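Local coordinates for manganese-binding protein (PDB 6NSI), which captures ferrous iron, and also manganese and nickel, and delivers the metal to the membrane permease of an ABC importer, at residues Ser1-Ser6 against Met48-Leu53. Numbering follows the deposited sequence.
Sequences SIYVLS and MAMSQL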
loop_
_atom_site.group_PDB
_atom_site.type_symbol
_atom_site.label_atom_id
_atom_site.label_comp_id
_atom_site.label_asym_id
_atom_site.label_seq_id
_atom_site.Cartn_x
_atom_site.Cartn_y
_atom_site.Cartn_z
ATOM N N SER A 1 19.476 7.326 -23.918
ATOM C CA SER A 1 18.117 7.556 -23.395
ATOM C C SER A 1 17.327 6.269 -23.133
ATOM O O SER A 1 16.571 5.806 -23.997
ATOM C CB SER A 1 17.340 8.447 -24.356
ATOM O OG SER A 1 16.297 9.110 -23.662
ATOM N N ILE A 2 17.495 5.715 -21.929
ATOM C CA ILE A 2 16.919 4.427 -21.548
ATOM C C ILE A 2 15.703 4.655 -20.653
ATOM O O ILE A 2 15.702 5.557 -19.804
ATOM C CB ILE A 2 17.980 3.555 -20.846
ATOM C CG1 ILE A 2 19.251 3.471 -21.693
ATOM C CG2 ILE A 2 17.451 2.163 -20.577
ATOM C CD1 ILE A 2 20.469 4.062 -21.038
ATOM N N TYR A 3 14.660 3.839 -20.837
ATOM C CA TYR A 3 13.385 3.991 -20.138
ATOM C C TYR A 3 13.051 2.736 -19.346
ATOM O O TYR A 3 13.155 1.619 -19.867
ATOM C CB TYR A 3 12.240 4.274 -21.110
ATOM C CG TYR A 3 12.237 5.679 -21.657
ATOM C CD1 TYR A 3 11.745 6.735 -20.904
ATOM C CD2 TYR A 3 12.741 5.950 -22.929
ATOM C CE1 TYR A 3 11.746 8.025 -21.403
ATOM C CE2 TYR A 3 12.744 7.234 -23.438
ATOM C CZ TYR A 3 12.245 8.269 -22.673
ATOM O OH TYR A 3 12.248 9.550 -23.175
ATOM N N VAL A 4 12.619 2.931 -18.102
ATOM C CA VAL A 4 12.095 1.862 -17.262
ATOM C C VAL A 4 10.706 2.276 -16.783
ATOM O O VAL A 4 10.502 3.428 -16.380
ATOM C CB VAL A 4 13.033 1.562 -16.079
ATOM C CG1 VAL A 4 12.327 0.678 -15.044
ATOM C CG2 VAL A 4 14.302 0.903 -16.588
ATOM N N LEU A 5 9.753 1.348 -16.843
ATOM C CA LEU A 5 8.352 1.629 -16.542
ATOM C C LEU A 5 7.965 1.011 -15.204
ATOM O O LEU A 5 8.246 -0.166 -14.948
ATOM C CB LEU A 5 7.429 1.095 -17.645
ATOM C CG LEU A 5 5.933 1.356 -17.427
ATOM C CD1 LEU A 5 5.654 2.836 -17.336
ATOM C CD2 LEU A 5 5.042 0.739 -18.484
ATOM N N SER A 6 7.326 1.809 -14.354
ATOM C CA SER A 6 6.706 1.324 -13.130
ATOM C C SER A 6 5.195 1.508 -13.222
ATOM O O SER A 6 4.715 2.529 -13.720
ATOM C CB SER A 6 7.244 2.061 -11.902
ATOM O OG SER A 6 8.634 1.839 -11.718
ATOM N N MET A 48 4.991 1.073 -22.587
ATOM C CA MET A 48 5.522 -0.271 -22.397
ATOM C C MET A 48 6.515 -0.625 -23.495
ATOM O O MET A 48 7.569 -1.216 -23.224
ATOM C CB MET A 48 4.377 -1.277 -22.362
ATOM C CG MET A 48 3.458 -1.131 -21.129
ATOM S SD MET A 48 2.068 -2.281 -21.230
ATOM C CE MET A 48 1.134 -1.794 -19.749
ATOM N N ALA A 49 6.195 -0.254 -24.737
ATOM C CA ALA A 49 7.014 -0.648 -25.877
ATOM C C ALA A 49 8.411 -0.033 -25.807
ATOM O O ALA A 49 9.408 -0.711 -26.086
ATOM C CB ALA A 49 6.307 -0.257 -27.172
ATOM N N MET A 50 8.510 1.247 -25.431
ATOM C CA MET A 50 9.821 1.887 -25.332
ATOM C C MET A 50 10.595 1.524 -24.062
ATOM O O MET A 50 11.773 1.886 -23.957
ATOM C CB MET A 50 9.671 3.409 -25.413
ATOM C CG MET A 50 9.362 4.077 -24.081
ATOM S SD MET A 50 8.927 5.825 -24.240
ATOM C CE MET A 50 7.407 5.711 -25.188
ATOM N N SER A 51 9.987 0.819 -23.108
ATOM C CA SER A 51 10.631 0.550 -21.830
ATOM C C SER A 51 11.450 -0.737 -21.856
ATOM O O SER A 51 11.208 -1.646 -22.653
ATOM C CB SER A 51 9.584 0.475 -20.721
ATOM O OG SER A 51 9.191 1.783 -20.356
ATOM N N GLN A 52 12.437 -0.806 -20.959
ATOM C CA GLN A 52 13.287 -1.989 -20.848
ATOM C C GLN A 52 12.787 -2.972 -19.801
ATOM O O GLN A 52 13.075 -4.174 -19.899
ATOM C CB GLN A 52 14.728 -1.596 -20.500
ATOM C CG GLN A 52 15.424 -0.703 -21.524
ATOM C CD GLN A 52 15.445 -1.296 -22.923
ATOM O OE1 GLN A 52 15.726 -2.484 -23.106
ATOM N NE2 GLN A 52 15.146 -0.464 -23.920
ATOM N N LEU A 53 12.072 -2.475 -18.794
ATOM C CA LEU A 53 11.551 -3.271 -17.693
ATOM C C LEU A 53 10.219 -2.658 -17.289
ATOM O O LEU A 53 10.074 -1.432 -17.312
ATOM C CB LEU A 53 12.509 -3.282 -16.492
ATOM C CG LEU A 53 13.825 -4.066 -16.553
ATOM C CD1 LEU A 53 14.680 -3.759 -15.325
ATOM C CD2 LEU A 53 13.548 -5.555 -16.669
HETATM O O HOH W 1 14.501 2.170 -23.433
#
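The backbone of Tyr-3 to Leu-5 is gripped at two points by the chain leaving helix 44-50: Gln-52 N donates to Tyr-3 O at 2.8 Å, and Leu-5 N donates to Leu-53 O, also at 2.8 Å and nearly straight (164° at the hydrogen). A water extends this pairing toward the N-terminus, taking hydrogens from Tyr-3 N and from NE2 of Gln-52, whose chain bends at chi2 to bring the amide there, while giving one to Met-50 O. Beyond Leu-53 the chain continues as strand 54-56, parallel to strand 3-6, where Leu-5 makes a further backbone hydrogen bond with Phe-55. The Leu-5 to Leu-53 bond belongs with that parallel pairing, whereas the Gln-52 to Tyr-3 bond falls one residue out of its regular pattern. Both lie within the alternating helices and strands of the parallel sheet (order 24-27, 3-6, 54-56, 77-79) in one lobe of this solute-binding protein, away from the iron site. On one side of strand 3-6, Met-50 reaches over the ring of Tyr-3, its SD 4.1 Å from the centroid and 12° off the normal, a Met-aromatic contact. A chi1 of 85° sets CG beside Tyr-3 CD2 and the extended chi2 carries SD over the ring; a long unbranched thioether can cover a flat ring near the protein surface. Leu-5, on the same side of the strand, suits a buried site: its CD2 meets Met-48 CG at 3.6 Å, and Ile-54 and Leu-28 touch both side chains. Ser-51 is small enough to fit between these two contacts, with OG 3.3 Å from Leu-5 CB and its polar need met by Arg-47 O. On the other side, branched Val-4 sets CG1 against Leu-53 CB at 4.2 Å, while Ile-2 CG2 rests on the aliphatic CG of Gln-52.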